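Local coordinates for binding domain (Hc) of Paraclostridial Mosquitocidal Protein 1 (Paraclostridium bifermentans, PDB 6HOX) that targets the toxin to host nerve cells, as the receptor-binding part of a botulinum-like clostridial neurotoxin that acts specifically on Anopheles mosquitoes, at residues A[94-99]-A[251-256]; A[294-297]-A[303-306]; A[383-388]-A[394-399]. All blocks are in the same frame, centred on the assembly; numbering follows the deposited sequence.

Interaction 1 of 3, residues A[94-99]-A[251-256]; sequences WIRVPR and DFWGEP
Arg96 and Trp253 mark the closest approach of two backbones that stay well separated, their CA atoms 8.7 Å apart: Arg96, in the strand 89-96, faces a type I turn from Asp251 to Gly254, and no hydrogen bond joins the two segments directly. The gap is spanned by the Arg96 side chain. With CG anti to the backbone N (chi1 -167°) and the chain extended as far as NE, the guanidinium is carried to the turn. There Arg96 NH2 sits over one face of the Trp253 indole, 3.0 Å from Trp253 CG, an off-centre cation-pi contact in which the guanidinium and ring planes are 42° apart. The opposite face of the same indole is met by Phe252 CD2. The other terminal nitrogen, Arg96 NH1, forms a salt bridge with Glu255 OE2 at 3.3 Å, and a water in the guanidinium plane reinforces it, accepting from NH1 at 2.9 Å and donating to OE2. Each group has a further partner: Arg96 NE binds the carbonyl of Asn164, Glu255 OE2 receives Trp166 NE1, and Trp253 NE1 reaches the carbonyl of Ser439. The turn itself is organised by Asp251, whose OD1 takes the N-H of Glu255 at 3.0 Å, from above the carboxylate plane, and weak bonds from Trp253 N and Gly254 N. Gly254, at a positive phi of 100°, closes the turn. The arrangement is an interdomain contact, in which an arginine from the concanavalin-like N-terminal half of the receptor-binding domain meets a tryptophan and a glutamate from the trefoil-like C-terminal half.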
loop_
_atom_site.group_PDB
_atom_site.type_symbol
_atom_site.label_atom_id
_atom_site.label_comp_id
_atom_site.label_asym_id
_atom_site.label_seq_id
_atom_site.Cartn_x
_atom_site.Cartn_y
_atom_site.Cartn_z
ATOM N N TRP A 94 -7.200 -2.011 -7.542
ATOM C CA TRP A 94 -6.108 -2.114 -6.598
ATOM C C TRP A 94 -4.997 -2.917 -7.260
ATOM O O TRP A 94 -5.272 -3.973 -7.844
ATOM C CB TRP A 94 -6.575 -2.787 -5.312
ATOM C CG TRP A 94 -7.340 -1.882 -4.401
ATOM C CD1 TRP A 94 -8.690 -1.840 -4.212
ATOM C CD2 TRP A 94 -6.780 -0.879 -3.535
ATOM N NE1 TRP A 94 -9.009 -0.895 -3.275
ATOM C CE2 TRP A 94 -7.857 -0.296 -2.834
ATOM C CE3 TRP A 94 -5.476 -0.440 -3.264
ATOM C CZ2 TRP A 94 -7.665 0.730 -1.911
ATOM C CZ3 TRP A 94 -5.289 0.558 -2.329
ATOM C CH2 TRP A 94 -6.371 1.129 -1.663
ATOM N N ILE A 95 -3.765 -2.417 -7.142
ATOM C CA ILE A 95 -2.598 -3.069 -7.676
ATOM C C ILE A 95 -1.485 -3.061 -6.627
ATOM O O ILE A 95 -1.301 -2.086 -5.883
ATOM C CB ILE A 95 -2.146 -2.417 -8.999
ATOM C CG1 ILE A 95 -1.268 -3.383 -9.800
ATOM C CG2 ILE A 95 -1.467 -1.078 -8.771
ATOM C CD1 ILE A 95 -0.871 -2.858 -11.172
ATOM N N ARG A 96 -0.753 -4.171 -6.567
ATOM C CA ARG A 96 0.456 -4.260 -5.795
ATOM C C ARG A 96 1.548 -4.808 -6.712
ATOM O O ARG A 96 1.491 -5.972 -7.117
ATOM C CB ARG A 96 0.246 -5.141 -4.561
ATOM C CG ARG A 96 1.364 -5.052 -3.531
ATOM C CD ARG A 96 1.102 -5.951 -2.346
ATOM N NE ARG A 96 2.198 -5.978 -1.385
ATOM C CZ ARG A 96 2.247 -6.782 -0.326
ATOM N NH1 ARG A 96 1.349 -7.739 -0.177
ATOM N NH2 ARG A 96 3.204 -6.648 0.575
ATOM N N VAL A 97 2.486 -3.930 -7.062
ATOM C CA VAL A 97 3.610 -4.210 -7.912
ATOM C C VAL A 97 4.869 -4.320 -7.071
ATOM O O VAL A 97 5.138 -3.421 -6.273
ATOM C CB VAL A 97 3.782 -3.098 -8.956
ATOM C CG1 VAL A 97 4.971 -3.357 -9.867
ATOM C CG2 VAL A 97 2.497 -2.876 -9.747
ATOM N N PRO A 98 5.710 -5.369 -7.258
ATOM C CA PRO A 98 6.912 -5.545 -6.439
ATOM C C PRO A 98 7.823 -4.311 -6.481
ATOM O O PRO A 98 7.870 -3.603 -7.482
ATOM C CB PRO A 98 7.596 -6.775 -7.057
ATOM C CG PRO A 98 6.427 -7.551 -7.621
ATOM C CD PRO A 98 5.544 -6.472 -8.220
ATOM N N ARG A 99 8.529 -4.078 -5.379
ATOM C CA ARG A 99 9.459 -2.984 -5.270
ATOM C C ARG A 99 10.568 -3.148 -6.304
ATOM O O ARG A 99 11.178 -4.207 -6.440
ATOM C CB ARG A 99 10.122 -2.895 -3.895
ATOM C CG ARG A 99 10.755 -1.533 -3.656
ATOM C CD ARG A 99 12.037 -1.644 -2.875
ATOM N NE ARG A 99 13.056 -2.325 -3.648
ATOM C CZ ARG A 99 13.684 -3.416 -3.249
ATOM N NH1 ARG A 99 13.475 -3.885 -2.034
ATOM N NH2 ARG A 99 14.517 -4.033 -4.067
ATOM N N ASP A 251 -1.043 -2.365 7.941
ATOM C CA ASP A 251 0.390 -2.488 7.878
ATOM C C ASP A 251 0.936 -1.601 6.751
ATOM O O ASP A 251 0.198 -0.951 6.022
ATOM C CB ASP A 251 0.836 -3.951 7.775
ATOM C CG ASP A 251 0.543 -4.660 6.466
ATOM O OD1 ASP A 251 0.339 -3.970 5.438
ATOM O OD2 ASP A 251 0.540 -5.911 6.487
ATOM N N PHE A 252 2.267 -1.563 6.677
ATOM C CA PHE A 252 3.045 -0.738 5.790
ATOM C C PHE A 252 2.640 -0.947 4.319
ATOM O O PHE A 252 2.719 0.011 3.513
ATOM C CB PHE A 252 4.520 -1.086 6.002
ATOM C CG PHE A 252 5.473 -0.280 5.163
ATOM C CD1 PHE A 252 5.896 0.974 5.590
ATOM C CD2 PHE A 252 5.912 -0.757 3.944
ATOM C CE1 PHE A 252 6.766 1.722 4.820
ATOM C CE2 PHE A 252 6.778 -0.005 3.170
ATOM C CZ PHE A 252 7.216 1.221 3.614
ATOM N N TRP A 253 2.245 -2.186 3.978
ATOM C CA TRP A 253 1.893 -2.568 2.629
ATOM C C TRP A 253 0.456 -2.162 2.276
ATOM O O TRP A 253 0.102 -2.201 1.084
ATOM C CB TRP A 253 2.062 -4.074 2.425
ATOM C CG TRP A 253 3.385 -4.656 2.821
ATOM C CD1 TRP A 253 3.570 -5.690 3.693
ATOM C CD2 TRP A 253 4.693 -4.288 2.340
ATOM N NE1 TRP A 253 4.896 -6.002 3.783
ATOM C CE2 TRP A 253 5.614 -5.166 2.962
ATOM C CE3 TRP A 253 5.173 -3.343 1.428
ATOM C CZ2 TRP A 253 6.991 -5.088 2.740
ATOM C CZ3 TRP A 253 6.539 -3.258 1.215
ATOM C CH2 TRP A 253 7.430 -4.126 1.857
ATOM N N GLY A 254 -0.376 -1.860 3.290
ATOM C CA GLY A 254 -1.793 -1.523 3.095
ATOM C C GLY A 254 -2.757 -2.676 3.375
ATOM O O GLY A 254 -3.963 -2.561 3.059
ATOM N N GLU A 255 -2.240 -3.756 3.981
ATOM C CA GLU A 255 -3.018 -4.928 4.390
ATOM C C GLU A 255 -3.419 -4.794 5.855
ATOM O O GLU A 255 -2.870 -3.980 6.587
ATOM C CB GLU A 255 -2.231 -6.198 4.078
ATOM C CG GLU A 255 -1.833 -6.242 2.611
ATOM C CD GLU A 255 -1.555 -7.626 2.060
ATOM O OE1 GLU A 255 -1.141 -8.504 2.835
ATOM O OE2 GLU A 255 -1.737 -7.808 0.848
ATOM N N PRO A 256 -4.479 -5.497 6.302
ATOM C CA PRO A 256 -4.953 -5.345 7.677
ATOM C C PRO A 256 -3.844 -5.647 8.698
ATOM O O PRO A 256 -3.091 -6.599 8.531
ATOM C CB PRO A 256 -6.114 -6.338 7.759
ATOM C CG PRO A 256 -6.591 -6.454 6.325
ATOM C CD PRO A 256 -5.320 -6.406 5.505
HETATM O O HOH W 1 -0.912 -9.224 -1.134
#

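Interaction 2 of 3, residues A[294-297]-A[303-306]; sequences RTFN and LIPY
The ring of Tyr306 lies between Arg294 and Phe296, one on each face. The Arg294 guanidinium lies nearly flat on Tyr306, planes 27° apart, with Arg294 CZ 4.3 Å from the centroid of the Tyr306 ring, a cation-pi stack over the face. From the opposite side Phe296 presents an edge, its CD1 above the middle of the tyrosine ring and 3.7 Å from Tyr306 CZ, so the two aromatics form an edge-to-face pair. Phe296 uses its own face as well: Ile304 CB stands over it in a CH-pi contact, while Ile304 CG2 comes within 3.4 Å of Phe296 CZ. A chi1 of 60° places Phe296 CG between its backbone N and carbonyl carbon and thereby brings the ring across to the neighbouring strand. The other face of the hairpin carries Thr295, Asn297, Leu303 and Pro305, where Leu303 CD2 approaches Thr295 OG1 at 3.7 Å.

Behind these side chains, three backbone bonds set the register. Phe296 and Ile304 form the hydrogen-bonded pair, each N reaching the other's O at 2.8 Å, and Tyr306 N donates to Arg294 O at 3.1 Å. Farther out, Arg294 NH1 bonds His309 ND1, which probably helps hold the guanidinium over the tyrosine; Glu446 touches both Phe296 and Tyr306, and Phe152 of the helix 152-155 packs on Ile304 and Pro305. The whole is a two-stranded antiparallel beta hairpin within the C-terminal, trefoil-like part of the receptor-binding domain, with a cation-pi stack and an edge-to-face aromatic pair sharing one tyrosine ring.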
loop_
_atom_site.group_PDB
_atom_site.type_symbol
_atom_site.label_atom_id
_atom_site.label_comp_id
_atom_site.label_asym_id
_atom_site.label_seq_id
_atom_site.Cartn_x
_atom_site.Cartn_y
_atom_site.Cartn_z
ATOM N N ARG A 294 19.617 3.083 7.377
ATOM C CA ARG A 294 20.360 2.190 6.497
ATOM C C ARG A 294 19.659 2.155 5.133
ATOM O O ARG A 294 18.438 2.023 5.083
ATOM C CB ARG A 294 20.454 0.785 7.098
ATOM C CG ARG A 294 21.165 0.709 8.443
ATOM C CD ARG A 294 21.174 -0.698 9.025
ATOM N NE ARG A 294 22.092 -1.562 8.297
ATOM C CZ ARG A 294 21.756 -2.608 7.546
ATOM N NH1 ARG A 294 20.510 -3.057 7.510
ATOM N NH2 ARG A 294 22.685 -3.193 6.815
ATOM N N THR A 295 20.441 2.276 4.048
ATOM C CA THR A 295 19.950 2.248 2.678
ATOM C C THR A 295 20.853 1.357 1.824
ATOM O O THR A 295 22.006 1.114 2.171
ATOM C CB THR A 295 19.851 3.655 2.065
ATOM O OG1 THR A 295 21.149 4.223 1.946
ATOM C CG2 THR A 295 18.985 4.608 2.864
ATOM N N PHE A 296 20.299 0.856 0.718
ATOM C CA PHE A 296 21.073 0.196 -0.313
ATOM C C PHE A 296 20.769 0.854 -1.658
ATOM O O PHE A 296 19.836 1.666 -1.793
ATOM C CB PHE A 296 20.813 -1.313 -0.349
ATOM C CG PHE A 296 19.386 -1.731 -0.608
ATOM C CD1 PHE A 296 18.472 -1.823 0.435
ATOM C CD2 PHE A 296 18.963 -2.066 -1.884
ATOM C CE1 PHE A 296 17.165 -2.231 0.204
ATOM C CE2 PHE A 296 17.649 -2.452 -2.118
ATOM C CZ PHE A 296 16.751 -2.532 -1.078
ATOM N N ASN A 297 21.592 0.497 -2.646
ATOM C CA ASN A 297 21.524 1.053 -3.977
ATOM C C ASN A 297 20.935 0.002 -4.917
ATOM O O ASN A 297 21.390 -1.139 -4.940
ATOM C CB ASN A 297 22.906 1.509 -4.453
ATOM C CG ASN A 297 23.243 2.905 -3.983
ATOM O OD1 ASN A 297 22.633 3.880 -4.422
ATOM N ND2 ASN A 297 24.210 3.007 -3.090
ATOM N N LEU A 303 18.428 5.217 -3.961
ATOM C CA LEU A 303 18.638 4.683 -2.624
ATOM C C LEU A 303 17.321 4.103 -2.088
ATOM O O LEU A 303 16.311 4.764 -2.085
ATOM C CB LEU A 303 19.128 5.811 -1.711
ATOM C CG LEU A 303 20.641 6.003 -1.641
ATOM C CD1 LEU A 303 21.194 6.478 -2.977
ATOM C CD2 LEU A 303 20.996 6.992 -0.544
ATOM N N ILE A 304 17.372 2.871 -1.584
ATOM C CA ILE A 304 16.217 2.213 -1.012
ATOM C C ILE A 304 16.496 1.952 0.466
ATOM O O ILE A 304 17.583 1.491 0.816
ATOM C CB ILE A 304 15.902 0.925 -1.796
ATOM C CG1 ILE A 304 15.696 1.247 -3.280
ATOM C CG2 ILE A 304 14.720 0.170 -1.182
ATOM C CD1 ILE A 304 14.861 0.250 -4.026
ATOM N N PRO A 305 15.531 2.235 1.376
ATOM C CA PRO A 305 15.711 1.942 2.796
ATOM C C PRO A 305 15.592 0.440 3.034
ATOM O O PRO A 305 14.757 -0.229 2.411
ATOM C CB PRO A 305 14.548 2.670 3.476
ATOM C CG PRO A 305 13.465 2.626 2.413
ATOM C CD PRO A 305 14.213 2.827 1.106
ATOM N N TYR A 306 16.426 -0.069 3.933
ATOM C CA TYR A 306 16.251 -1.398 4.457
ATOM C C TYR A 306 15.012 -1.409 5.360
ATOM O O TYR A 306 14.825 -0.489 6.152
ATOM C CB TYR A 306 17.475 -1.837 5.269
ATOM C CG TYR A 306 18.644 -2.312 4.451
ATOM C CD1 TYR A 306 18.721 -3.623 4.024
ATOM C CD2 TYR A 306 19.679 -1.448 4.116
ATOM C CE1 TYR A 306 19.789 -4.063 3.260
ATOM C CE2 TYR A 306 20.762 -1.874 3.368
ATOM C CZ TYR A 306 20.815 -3.187 2.937
ATOM O OH TYR A 306 21.863 -3.615 2.174
#

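Interaction 3 of 3, residues A[383-388]-A[394-399]; sequences CQIRIF and GLLSIA
Ile385 O accepts the N-H of Leu396 at 2.8 Å, almost straight at the hydrogen (175°), and is approached by Leu395 CA as well, in a CA-H...O contact of 3.4 Å. Two residue pairs farther along, Ile387 and Gly394 exchange two bonds: Ile387 N donates to Gly394 O at 2.8 Å, and Gly394 N returns to Ile387 O at 3.0 Å. Between these rungs Arg386 and Leu395 make the non-hydrogen-bonded pair. At the Ile385-Leu396 pair itself only one direct bond is made; the second is replaced by a water, which accepts from Ile385 N at 2.9 Å and probably donates to Leu396 O, which also receives Trp435 NE1.

Apolar side chains fill one side of the ladder. Ile385 and Leu396 run alongside each other, pointing the same way, with CB to CB 3.9 Å apart; a chi1 of -179° turns the Leu396 branch so that its CD2 lies near Ile385 CD1. Ile387 lies beside them, its CB against the carbonyl oxygen of Gly394. On the other side, Leu395 folds its CD2 back over Arg386 CA, 4.1 Å away. Met265 packs on both Ile385 and Leu396, while Leu370 of the strand 369-373 touches Ile385 and Ile387, consistent with the apolar row continuing into the core of the beta-trefoil subdomain. The chemistry thus implies a hairpin whose direct backbone bonding ends at the Ile385-Leu396 pair, which a bridging water completes as the strands diverge, and whose Ile385, Ile387 and Leu396 side chains belong to the hydrophobic interior.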
loop_
_atom_site.group_PDB
_atom_site.type_symbol
_atom_site.label_atom_id
_atom_site.label_comp_id
_atom_site.label_asym_id
_atom_site.label_seq_id
_atom_site.Cartn_x
_atom_site.Cartn_y
_atom_site.Cartn_z
ATOM N N CYS A 383 0.024 4.191 11.903
ATOM C CA CYS A 383 -0.829 4.587 13.005
ATOM C C CYS A 383 -0.040 5.453 13.988
ATOM O O CYS A 383 1.152 5.657 13.829
ATOM C CB CYS A 383 -1.406 3.356 13.694
ATOM S SG CYS A 383 -0.169 2.384 14.581
ATOM N N GLN A 384 -0.728 5.930 15.021
ATOM C CA GLN A 384 -0.077 6.552 16.154
ATOM C C GLN A 384 -0.311 5.657 17.372
ATOM O O GLN A 384 -1.182 4.780 17.354
ATOM C CB GLN A 384 -0.580 7.975 16.364
ATOM C CG GLN A 384 -0.508 8.836 15.110
ATOM C CD GLN A 384 -1.691 8.583 14.212
ATOM O OE1 GLN A 384 -2.809 8.398 14.691
ATOM N NE2 GLN A 384 -1.459 8.580 12.903
ATOM N N ILE A 385 0.492 5.876 18.417
ATOM C CA ILE A 385 0.432 5.063 19.609
ATOM C C ILE A 385 0.356 5.990 20.819
ATOM O O ILE A 385 1.257 6.799 21.035
ATOM C CB ILE A 385 1.617 4.082 19.694
ATOM C CG1 ILE A 385 1.634 3.117 18.502
ATOM C CG2 ILE A 385 1.595 3.342 21.027
ATOM C CD1 ILE A 385 2.759 2.102 18.541
ATOM N N ARG A 386 -0.753 5.868 21.559
ATOM C CA ARG A 386 -1.047 6.704 22.692
ATOM C C ARG A 386 -0.664 5.951 23.965
ATOM O O ARG A 386 -1.119 4.818 24.184
ATOM C CB ARG A 386 -2.521 7.112 22.718
ATOM C CG ARG A 386 -2.867 8.088 23.836
ATOM C CD ARG A 386 -4.139 8.876 23.599
ATOM N NE ARG A 386 -4.505 9.740 24.724
ATOM C CZ ARG A 386 -5.588 10.533 24.752
ATOM N NH1 ARG A 386 -6.413 10.574 23.714
ATOM N NH2 ARG A 386 -5.835 11.291 25.817
ATOM N N ILE A 387 0.158 6.623 24.781
ATOM C CA ILE A 387 0.625 6.161 26.077
ATOM C C ILE A 387 -0.283 6.787 27.142
ATOM O O ILE A 387 -0.407 8.019 27.196
ATOM C CB ILE A 387 2.094 6.582 26.326
ATOM C CG1 ILE A 387 3.042 6.216 25.178
ATOM C CG2 ILE A 387 2.581 6.056 27.668
ATOM C CD1 ILE A 387 3.087 4.753 24.863
ATOM N N PHE A 388 -0.889 5.933 27.972
ATOM C CA PHE A 388 -1.719 6.319 29.111
ATOM C C PHE A 388 -0.979 5.916 30.378
ATOM O O PHE A 388 -0.810 4.727 30.624
ATOM C CB PHE A 388 -3.067 5.591 29.135
ATOM C CG PHE A 388 -4.010 6.025 28.050
ATOM C CD1 PHE A 388 -4.856 7.105 28.242
ATOM C CD2 PHE A 388 -4.026 5.375 26.827
ATOM C CE1 PHE A 388 -5.703 7.527 27.233
ATOM C CE2 PHE A 388 -4.878 5.801 25.820
ATOM C CZ PHE A 388 -5.715 6.874 26.025
ATOM N N GLY A 394 1.086 10.618 26.684
ATOM C CA GLY A 394 1.636 11.215 25.458
ATOM C C GLY A 394 1.424 10.343 24.231
ATOM O O GLY A 394 0.790 9.306 24.294
ATOM N N LEU A 395 1.952 10.812 23.099
ATOM C CA LEU A 395 2.048 10.019 21.886
ATOM C C LEU A 395 3.480 9.510 21.792
ATOM O O LEU A 395 4.440 10.239 22.094
ATOM C CB LEU A 395 1.701 10.857 20.649
ATOM C CG LEU A 395 0.263 11.356 20.565
ATOM C CD1 LEU A 395 0.049 12.239 19.335
ATOM C CD2 LEU A 395 -0.715 10.199 20.547
ATOM N N LEU A 396 3.604 8.250 21.388
ATOM C CA LEU A 396 4.899 7.648 21.200
ATOM C C LEU A 396 5.598 8.362 20.039
ATOM O O LEU A 396 5.035 8.514 18.936
ATOM C CB LEU A 396 4.738 6.157 20.924
ATOM C CG LEU A 396 6.055 5.409 20.738
ATOM C CD1 LEU A 396 6.785 5.275 22.072
ATOM C CD2 LEU A 396 5.812 4.061 20.105
ATOM N N SER A 397 6.816 8.821 20.319
ATOM C CA SER A 397 7.645 9.487 19.351
ATOM C C SER A 397 9.116 9.093 19.569
ATOM O O SER A 397 9.426 8.239 20.395
ATOM C CB SER A 397 7.442 10.968 19.413
ATOM O OG SER A 397 7.936 11.578 18.229
ATOM N N ILE A 398 9.992 9.673 18.749
ATOM C CA ILE A 398 11.436 9.543 18.866
ATOM C C ILE A 398 11.962 10.899 19.324
ATOM O O ILE A 398 11.458 11.928 18.869
ATOM C CB ILE A 398 12.094 9.080 17.552
ATOM C CG1 ILE A 398 11.577 9.860 16.341
ATOM C CG2 ILE A 398 11.915 7.579 17.377
ATOM C CD1 ILE A 398 12.409 9.697 15.096
ATOM N N ALA A 399 12.916 10.871 20.264
ATOM C CA ALA A 399 13.431 12.082 20.913
ATOM C C ALA A 399 14.465 12.750 19.998
ATOM O O ALA A 399 15.553 12.190 19.789
ATOM C CB ALA A 399 14.004 11.729 22.264
HETATM O O HOH W 2 2.405 8.009 18.062
#

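Along the chain the three contacts follow in series, yet they work at different levels of the fold. Interaction 1 lies near the centre of the chain and joins the two halves of the receptor-binding domain, whereas interactions 2 and 3 are local hairpins within the C-terminal half. Interaction 2 is centred about 19 Å from interaction 1 and touches it: Arg99 NE comes to 3.2 Å from Ile304 CD1, so the hairpin 295-305 also packs against the N-terminal half. Interaction 3, centred about 25 Å from interaction 1 and 26 Å from interaction 2, meets neither. The set illustrates how a binding domain built of two subdomains combines local hairpins with a long-range interdomain contact.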